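Local coordinates for protein 6-phosphogluconate dehydratase (Shewanella oneidensis, PDB 2GP4) that catalyses the dehydration of 6-phosphogluconate to 2-dehydro-3-deoxy-6-phosphogluconate, a step of the Entner-Doudoroff pathway, and is seen here without its iron-sulfur cluster, at residues D166-L171 against L191-V196; M257-P262 against S296-V301; E150-A155 against P179-G184. All coordinates share one frame; numbering follows the deposited sequence.

Contact 1: D166-L171 against L191-V196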
loop_
_atom_site.group_PDB
_atom_site.type_symbol
_atom_site.label_atom_id
_atom_site.label_comp_id
_atom_site.label_asym_id
_atom_site.label_seq_id
_atom_site.Cartn_x
_atom_site.Cartn_y
_atom_site.Cartn_z
ATOM N N ASP A 166 -21.790 -15.252 -11.707
ATOM C CA ASP A 166 -21.212 -14.932 -13.001
ATOM C C ASP A 166 -20.285 -13.729 -12.856
ATOM O O ASP A 166 -19.486 -13.436 -13.739
ATOM C CB ASP A 166 -22.323 -14.657 -14.007
ATOM C CG ASP A 166 -23.151 -15.894 -14.296
ATOM O OD1 ASP A 166 -22.776 -16.660 -15.211
ATOM O OD2 ASP A 166 -24.173 -16.104 -13.604
ATOM N N GLY A 167 -20.402 -13.058 -11.716
ATOM C CA GLY A 167 -19.562 -11.927 -11.357
ATOM C C GLY A 167 -19.815 -11.565 -9.909
ATOM O O GLY A 167 -20.664 -12.171 -9.254
ATOM N N ALA A 168 -19.092 -10.572 -9.406
ATOM C CA ALA A 168 -19.221 -10.192 -8.007
ATOM C C ALA A 168 -19.002 -8.701 -7.752
ATOM O O ALA A 168 -18.469 -7.976 -8.596
ATOM C CB ALA A 168 -18.282 -11.035 -7.140
ATOM N N LEU A 169 -19.449 -8.261 -6.578
ATOM C CA LEU A 169 -19.235 -6.901 -6.104
ATOM C C LEU A 169 -18.573 -6.927 -4.728
ATOM O O LEU A 169 -18.950 -7.715 -3.860
ATOM C CB LEU A 169 -20.556 -6.131 -6.062
ATOM C CG LEU A 169 -21.236 -5.854 -7.408
ATOM C CD1 LEU A 169 -22.645 -5.307 -7.204
ATOM C CD2 LEU A 169 -20.417 -4.898 -8.257
ATOM N N LEU A 170 -17.578 -6.068 -4.540
ATOM C CA LEU A 170 -16.808 -6.047 -3.304
ATOM C C LEU A 170 -16.965 -4.711 -2.579
ATOM O O LEU A 170 -16.676 -3.655 -3.143
ATOM C CB LEU A 170 -15.331 -6.359 -3.589
ATOM C CG LEU A 170 -15.013 -7.587 -4.458
ATOM C CD1 LEU A 170 -13.524 -7.714 -4.737
ATOM C CD2 LEU A 170 -15.543 -8.874 -3.831
ATOM N N LEU A 171 -17.435 -4.769 -1.333
ATOM C CA LEU A 171 -17.703 -3.574 -0.532
ATOM C C LEU A 171 -16.675 -3.431 0.594
ATOM O O LEU A 171 -16.863 -3.974 1.688
ATOM C CB LEU A 171 -19.126 -3.623 0.054
ATOM C CG LEU A 171 -20.325 -4.114 -0.768
ATOM C CD1 LEU A 171 -21.592 -4.080 0.081
ATOM C CD2 LEU A 171 -20.533 -3.320 -2.050
ATOM N N LEU A 191 -13.825 -14.588 -12.851
ATOM C CA LEU A 191 -15.034 -13.780 -12.737
ATOM C C LEU A 191 -14.710 -12.296 -12.919
ATOM O O LEU A 191 -13.656 -11.838 -12.478
ATOM C CB LEU A 191 -15.708 -13.998 -11.374
ATOM C CG LEU A 191 -16.059 -15.410 -10.885
ATOM C CD1 LEU A 191 -16.740 -15.333 -9.527
ATOM C CD2 LEU A 191 -16.939 -16.176 -11.881
ATOM N N PRO A 192 -15.604 -11.545 -13.595
ATOM C CA PRO A 192 -15.508 -10.089 -13.566
ATOM C C PRO A 192 -15.975 -9.565 -12.214
ATOM O O PRO A 192 -16.918 -10.114 -11.626
ATOM C CB PRO A 192 -16.488 -9.648 -14.654
ATOM C CG PRO A 192 -17.482 -10.752 -14.736
ATOM C CD PRO A 192 -16.724 -12.009 -14.437
HETATM N N MSE A 193 -15.308 -8.524 -11.722
HETATM C CA MSE A 193 -15.660 -7.930 -10.442
HETATM C C MSE A 193 -15.372 -6.443 -10.426
HETATM O O MSE A 193 -14.498 -5.960 -11.147
HETATM C CB MSE A 193 -14.908 -8.610 -9.297
HETATM C CG MSE A 193 -15.299 -10.060 -9.059
HETATM SE SE MSE A 193 -14.218 -10.814 -7.655
HETATM C CE MSE A 193 -14.551 -12.703 -7.941
ATOM N N LEU A 194 -16.130 -5.727 -9.601
ATOM C CA LEU A 194 -15.899 -4.314 -9.352
ATOM C C LEU A 194 -15.894 -4.056 -7.860
ATOM O O LEU A 194 -16.709 -4.623 -7.125
ATOM C CB LEU A 194 -16.993 -3.458 -9.995
ATOM C CG LEU A 194 -16.847 -3.035 -11.455
ATOM C CD1 LEU A 194 -17.145 -4.179 -12.419
ATOM C CD2 LEU A 194 -17.766 -1.862 -11.726
ATOM N N PHE A 195 -14.969 -3.205 -7.423
ATOM C CA PHE A 195 -14.998 -2.669 -6.073
ATOM C C PHE A 195 -16.005 -1.517 -6.014
ATOM O O PHE A 195 -16.062 -0.683 -6.923
ATOM C CB PHE A 195 -13.607 -2.199 -5.645
ATOM C CG PHE A 195 -12.699 -3.313 -5.186
ATOM C CD1 PHE A 195 -11.999 -4.087 -6.108
ATOM C CD2 PHE A 195 -12.537 -3.582 -3.826
ATOM C CE1 PHE A 195 -11.154 -5.111 -5.685
ATOM C CE2 PHE A 195 -11.692 -4.605 -3.395
ATOM C CZ PHE A 195 -11.001 -5.371 -4.325
ATOM N N VAL A 196 -16.808 -1.496 -4.954
ATOM C CA VAL A 196 -17.837 -0.483 -4.767
ATOM C C VAL A 196 -17.542 0.300 -3.480
ATOM O O VAL A 196 -17.845 -0.166 -2.381
ATOM C CB VAL A 196 -19.257 -1.106 -4.723
ATOM C CG1 VAL A 196 -20.321 -0.025 -4.680
ATOM C CG2 VAL A 196 -19.492 -2.014 -5.921
#
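Leu-170 lies across the ring of Phe-195, its neighbour in a pair of parallel strands. Its CB starts above the rim, 3.9 Å from Phe-195 CD2. With chi1 at -49°, CG turns away from the carbonyl carbon, and the branch carries CD1 over the ring face, 3.5 Å from Phe-195 CZ. CD1 is 23° off the ring normal, a CH-pi contact, and its other side approaches the selenium of selenomethionine Met-193 (Leu-170 CD1 to Met-193 SE 4.3 Å). Replacing Phe-195 with alanine would probably leave Leu-170 CD1 without its aromatic support and open a gap beneath it, next to Leu-181 and Leu-182 of helix 179-186.

The backbone of Leu-170 is gripped twice: Leu-170 N donates to Leu-194 O at 3.1 Å, and Val-196 N reaches Leu-170 O at 2.8 Å in a nearly straight bond. On the face that bears Leu-169 and Leu-194, Leu-169 CD2 reaches across to Val-196 CG2 at 3.8 Å.

The strands belong to a beta-alpha-beta unit whose helix 179-186 packs on Leu-170, Met-193 and Phe-195. Helix 272-287 covers Leu-169, Leu-194 and Val-196, and strand 120-124 runs antiparallel along the far edge of strand 167-171.

Contact 2: M257-P262 against S296-V301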
loop_
_atom_site.group_PDB
_atom_site.type_symbol
_atom_site.label_atom_id
_atom_site.label_comp_id
_atom_site.label_asym_id
_atom_site.label_seq_id
_atom_site.Cartn_x
_atom_site.Cartn_y
_atom_site.Cartn_z
HETATM N N MSE A 257 -5.596 1.253 -10.939
HETATM C CA MSE A 257 -5.611 -0.112 -11.439
HETATM C C MSE A 257 -6.928 -0.449 -12.141
HETATM O O MSE A 257 -7.121 -1.569 -12.605
HETATM C CB MSE A 257 -5.343 -1.088 -10.299
HETATM C CG MSE A 257 -3.933 -1.000 -9.743
HETATM SE SE MSE A 257 -3.590 -2.321 -8.356
HETATM C CE MSE A 257 -4.041 -3.926 -9.369
ATOM N N GLY A 258 -7.825 0.533 -12.209
ATOM C CA GLY A 258 -9.095 0.397 -12.913
ATOM C C GLY A 258 -10.002 -0.672 -12.338
ATOM O O GLY A 258 -10.674 -1.386 -13.079
ATOM N N LEU A 259 -10.015 -0.776 -11.012
ATOM C CA LEU A 259 -10.767 -1.817 -10.320
ATOM C C LEU A 259 -12.094 -1.318 -9.746
ATOM O O LEU A 259 -12.871 -2.092 -9.194
ATOM C CB LEU A 259 -9.895 -2.466 -9.235
ATOM C CG LEU A 259 -9.359 -3.899 -9.411
ATOM C CD1 LEU A 259 -9.495 -4.463 -10.819
ATOM C CD2 LEU A 259 -7.914 -3.980 -8.929
ATOM N N GLN A 260 -12.338 -0.019 -9.884
ATOM C CA GLN A 260 -13.614 0.590 -9.522
ATOM C C GLN A 260 -13.945 1.693 -10.523
ATOM O O GLN A 260 -13.066 2.145 -11.249
ATOM C CB GLN A 260 -13.572 1.149 -8.097
ATOM C CG GLN A 260 -12.385 2.065 -7.807
ATOM C CD GLN A 260 -12.341 2.554 -6.368
ATOM O OE1 GLN A 260 -12.587 1.799 -5.425
ATOM N NE2 GLN A 260 -12.014 3.827 -6.197
ATOM N N LEU A 261 -15.206 2.114 -10.560
ATOM C CA LEU A 261 -15.637 3.206 -11.440
ATOM C C LEU A 261 -14.824 4.486 -11.228
ATOM O O LEU A 261 -14.531 4.849 -10.091
ATOM C CB LEU A 261 -17.133 3.485 -11.261
ATOM C CG LEU A 261 -18.165 2.867 -12.218
ATOM C CD1 LEU A 261 -17.714 1.566 -12.868
ATOM C CD2 LEU A 261 -19.494 2.679 -11.500
ATOM N N PRO A 262 -14.437 5.158 -12.330
ATOM C CA PRO A 262 -13.691 6.419 -12.267
ATOM C C PRO A 262 -14.338 7.452 -11.342
ATOM O O PRO A 262 -15.535 7.736 -11.461
ATOM C CB PRO A 262 -13.718 6.912 -13.713
ATOM C CG PRO A 262 -13.854 5.688 -14.523
ATOM C CD PRO A 262 -14.680 4.737 -13.723
ATOM N N SER A 296 -14.272 -9.141 -18.988
ATOM C CA SER A 296 -13.158 -8.539 -18.262
ATOM C C SER A 296 -12.959 -9.191 -16.886
ATOM O O SER A 296 -13.355 -8.622 -15.864
ATOM C CB SER A 296 -13.379 -7.030 -18.114
ATOM O OG SER A 296 -13.514 -6.403 -19.381
ATOM N N PRO A 297 -12.334 -10.384 -16.857
ATOM C CA PRO A 297 -12.095 -11.076 -15.591
ATOM C C PRO A 297 -11.067 -10.340 -14.723
ATOM O O PRO A 297 -10.083 -9.811 -15.243
ATOM C CB PRO A 297 -11.571 -12.449 -16.034
ATOM C CG PRO A 297 -11.008 -12.232 -17.373
ATOM C CD PRO A 297 -11.811 -11.142 -18.007
ATOM N N ILE A 298 -11.307 -10.299 -13.415
ATOM C CA ILE A 298 -10.427 -9.560 -12.495
ATOM C C ILE A 298 -8.960 -10.005 -12.559
ATOM O O ILE A 298 -8.057 -9.178 -12.426
ATOM C CB ILE A 298 -10.953 -9.558 -11.026
ATOM C CG1 ILE A 298 -10.184 -8.523 -10.187
ATOM C CG2 ILE A 298 -10.884 -10.952 -10.416
ATOM C CD1 ILE A 298 -10.954 -7.962 -9.006
ATOM N N GLY A 299 -8.738 -11.300 -12.784
ATOM C CA GLY A 299 -7.392 -11.854 -12.894
ATOM C C GLY A 299 -6.642 -11.406 -14.135
ATOM O O GLY A 299 -5.437 -11.641 -14.255
ATOM N N GLU A 300 -7.365 -10.775 -15.063
ATOM C CA GLU A 300 -6.774 -10.181 -16.259
ATOM C C GLU A 300 -6.638 -8.670 -16.122
ATOM O O GLU A 300 -5.665 -8.087 -16.605
ATOM C CB GLU A 300 -7.599 -10.510 -17.500
ATOM C CG GLU A 300 -7.333 -11.883 -18.082
ATOM C CD GLU A 300 -8.025 -12.089 -19.416
ATOM O OE1 GLU A 300 -8.619 -11.114 -19.943
ATOM O OE2 GLU A 300 -7.976 -13.228 -19.940
ATOM N N VAL A 301 -7.618 -8.041 -15.471
ATOM C CA VAL A 301 -7.569 -6.605 -15.205
ATOM C C VAL A 301 -6.360 -6.306 -14.313
ATOM O O VAL A 301 -5.623 -5.346 -14.547
ATOM C CB VAL A 301 -8.879 -6.086 -14.576
ATOM C CG1 VAL A 301 -8.766 -4.601 -14.229
ATOM C CG2 VAL A 301 -10.044 -6.315 -15.528
#
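A Schellman motif closes helix 252-256, and the turn that leaves it sets Leu-259 against Val-301 in the short helix 298-301. Gly-258 is the residue that breaks the helical path: its phi of 62° swings the chain round after two bonds back into the last helical turn, a conformation that residues with a beta carbon adopt less readily. Directly after this bend, the end of the Leu-259 side chain reaches the short helix. The touching is done by one methyl, Leu-259 CD1, which lies 3.5 Å from Val-301 CG1. Leu-259 and Val-301 run antiparallel and overlap alongside one another. The same Leu-259 methyl also brushes Ile-298 CG1 at 4.2 Å, one turn earlier in the helix.

Val-301 CG1 stands opposite the backbone N (chi1 176°), and from there it also packs against the capping turn itself, 3.8 Å from Met-257 O and 3.9 Å from Gly-258 O.

The short helix has its own beginning close by. Pro-297 occupies the N-cap position, and its carbonyl oxygen accepts two bonds, from Glu-300 N at 2.9 Å and from Val-301 N at 3.0 Å, which fix the turn carrying the valine. Around the contact, Leu-259 also packs on Leu-254 of helix 252-256, Ile-298 rests on Met-193 of strand 193-195, and the backbone of Gly-258 bonds to Val-393.

Contact 3: E150-A155 against P179-G184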
loop_
_atom_site.group_PDB
_atom_site.type_symbol
_atom_site.label_atom_id
_atom_site.label_comp_id
_atom_site.label_asym_id
_atom_site.label_seq_id
_atom_site.Cartn_x
_atom_site.Cartn_y
_atom_site.Cartn_z
ATOM N N GLU A 150 -4.985 -11.731 5.717
ATOM C CA GLU A 150 -5.016 -13.140 5.343
ATOM C C GLU A 150 -6.379 -13.753 5.674
ATOM O O GLU A 150 -6.922 -14.552 4.887
ATOM C CB GLU A 150 -3.879 -13.914 6.021
ATOM C CG GLU A 150 -2.471 -13.345 5.748
ATOM C CD GLU A 150 -2.077 -13.459 4.286
ATOM O OE1 GLU A 150 -1.603 -14.542 3.885
ATOM O OE2 GLU A 150 -2.254 -12.475 3.534
ATOM N N VAL A 151 -6.935 -13.352 6.819
ATOM C CA VAL A 151 -8.246 -13.829 7.249
ATOM C C VAL A 151 -9.334 -13.357 6.282
ATOM O O VAL A 151 -10.175 -14.157 5.878
ATOM C CB VAL A 151 -8.563 -13.426 8.711
ATOM C CG1 VAL A 151 -9.966 -13.895 9.114
ATOM C CG2 VAL A 151 -7.522 -13.999 9.658
ATOM N N ILE A 152 -9.296 -12.075 5.906
ATOM C CA ILE A 152 -10.230 -11.482 4.917
ATOM C C ILE A 152 -10.154 -12.194 3.555
ATOM O O ILE A 152 -11.185 -12.495 2.951
ATOM C CB ILE A 152 -9.992 -9.939 4.747
ATOM C CG1 ILE A 152 -10.442 -9.184 6.004
ATOM C CG2 ILE A 152 -10.710 -9.376 3.503
ATOM C CD1 ILE A 152 -9.761 -7.834 6.196
ATOM N N ALA A 153 -8.930 -12.455 3.091
ATOM C CA ALA A 153 -8.685 -13.229 1.873
ATOM C C ALA A 153 -9.349 -14.611 1.901
ATOM O O ALA A 153 -9.984 -15.027 0.930
ATOM C CB ALA A 153 -7.179 -13.368 1.626
HETATM N N MSE A 154 -9.196 -15.314 3.019
HETATM C CA MSE A 154 -9.781 -16.637 3.183
HETATM C C MSE A 154 -11.295 -16.557 3.278
HETATM O O MSE A 154 -12.002 -17.371 2.679
HETATM C CB MSE A 154 -9.207 -17.339 4.417
HETATM C CG MSE A 154 -7.721 -17.535 4.336
HETATM SE SE MSE A 154 -6.976 -18.390 5.910
HETATM C CE MSE A 154 -6.604 -20.112 5.145
ATOM N N ALA A 155 -11.786 -15.573 4.028
ATOM C CA ALA A 155 -13.225 -15.378 4.195
ATOM C C ALA A 155 -13.913 -15.033 2.869
ATOM O O ALA A 155 -15.050 -15.428 2.645
ATOM C CB ALA A 155 -13.510 -14.316 5.260
ATOM N N PRO A 179 -6.947 -4.989 0.181
ATOM C CA PRO A 179 -5.923 -5.940 -0.246
ATOM C C PRO A 179 -6.321 -7.380 0.042
ATOM O O PRO A 179 -6.089 -8.254 -0.797
ATOM C CB PRO A 179 -4.705 -5.543 0.592
ATOM C CG PRO A 179 -4.944 -4.119 0.954
ATOM C CD PRO A 179 -6.409 -4.068 1.202
ATOM N N GLY A 180 -6.920 -7.610 1.208
ATOM C CA GLY A 180 -7.458 -8.911 1.581
ATOM C C GLY A 180 -8.540 -9.382 0.632
ATOM O O GLY A 180 -8.520 -10.526 0.177
ATOM N N LEU A 181 -9.482 -8.496 0.326
ATOM C CA LEU A 181 -10.536 -8.790 -0.647
ATOM C C LEU A 181 -9.924 -9.085 -2.010
ATOM O O LEU A 181 -10.283 -10.077 -2.647
ATOM C CB LEU A 181 -11.520 -7.628 -0.755
ATOM C CG LEU A 181 -12.424 -7.346 0.446
ATOM C CD1 LEU A 181 -12.858 -5.880 0.446
ATOM C CD2 LEU A 181 -13.639 -8.283 0.464
ATOM N N LEU A 182 -8.980 -8.239 -2.430
ATOM C CA LEU A 182 -8.311 -8.387 -3.721
ATOM C C LEU A 182 -7.642 -9.752 -3.837
ATOM O O LEU A 182 -7.875 -10.468 -4.805
ATOM C CB LEU A 182 -7.273 -7.277 -3.946
ATOM C CG LEU A 182 -7.177 -6.612 -5.335
ATOM C CD1 LEU A 182 -5.868 -5.842 -5.497
ATOM C CD2 LEU A 182 -7.366 -7.575 -6.497
ATOM N N ILE A 183 -6.819 -10.099 -2.847
ATOM C CA ILE A 183 -6.140 -11.396 -2.801
ATOM C C ILE A 183 -7.142 -12.542 -2.945
ATOM O O ILE A 183 -6.966 -13.419 -3.795
ATOM C CB ILE A 183 -5.317 -11.575 -1.498
ATOM C CG1 ILE A 183 -4.147 -10.586 -1.466
ATOM C CG2 ILE A 183 -4.792 -13.009 -1.380
ATOM C CD1 ILE A 183 -3.514 -10.391 -0.098
ATOM N N GLY A 184 -8.192 -12.519 -2.121
ATOM C CA GLY A 184 -9.231 -13.546 -2.161
ATOM C C GLY A 184 -9.933 -13.589 -3.503
ATOM O O GLY A 184 -10.211 -14.665 -4.031
#
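Ala-153 and Gly-180 bring two helix backbones into direct contact, and weak CA-H...O contacts form the polar part of the meeting. Ala-153 CA lies 3.2 Å from Gly-180 O, and one turn on Gly-184 CA is 3.5 Å from Ala-153 O. The missing side chains make this possible: a beta carbon on Gly-180 would fall onto Ile-152 CG2, and one on Gly-184 onto the carbonyl oxygen of Ala-153.

The apolar contacts flank that line. Ile-152 CG2, held opposite its own backbone N, presses onto the bare backbone at 3.5 Å from Leu-181 N, and reaches Leu-181 CG at 4.1 Å. On the other flank, Ala-153 CB meets Ile-183 CG2 at 3.9 Å. Farther out, Glu-150 OE2 comes 4.4 Å from Ile-183 CD1, while Glu-150 OE1 accepts a bond from Ser-620 N.

The segment axes approach to 7.2 Å and cross at -42°, the two segments running in the same general sense. Gly-180 and Gly-184, four residues apart on one helical face, form a GxxxG pattern. The close crossing and paired CA-H...O contacts resemble the arrangement that such patterns give in membrane helix pairs, here joining helices 145-160 and 179-186 within a soluble enzyme.

How the contacts relate
Strand 193-195 joins contact 1 to both of the others. Contact 2, with its centre about 9 Å from that of contact 1, meets residues 191-196 through two probable backbone hydrogen bonds: Phe-195 N to Leu-259 O and Leu-191 O to Ile-298 N, each 3.0 Å. The Phe-195 ring reaches contact 3, whose centre is about 14 Å from that of contact 1; Phe-195 CE2 packs 4.0 Å from Leu-181 CB. Helix 179-186 therefore lies between the sheet and helix 145-160. Contacts 2 and 3 have centres about 17 Å apart and do not touch. All three lie in the N-terminal family region, and contact 1 alternates with contact 3 along the chain.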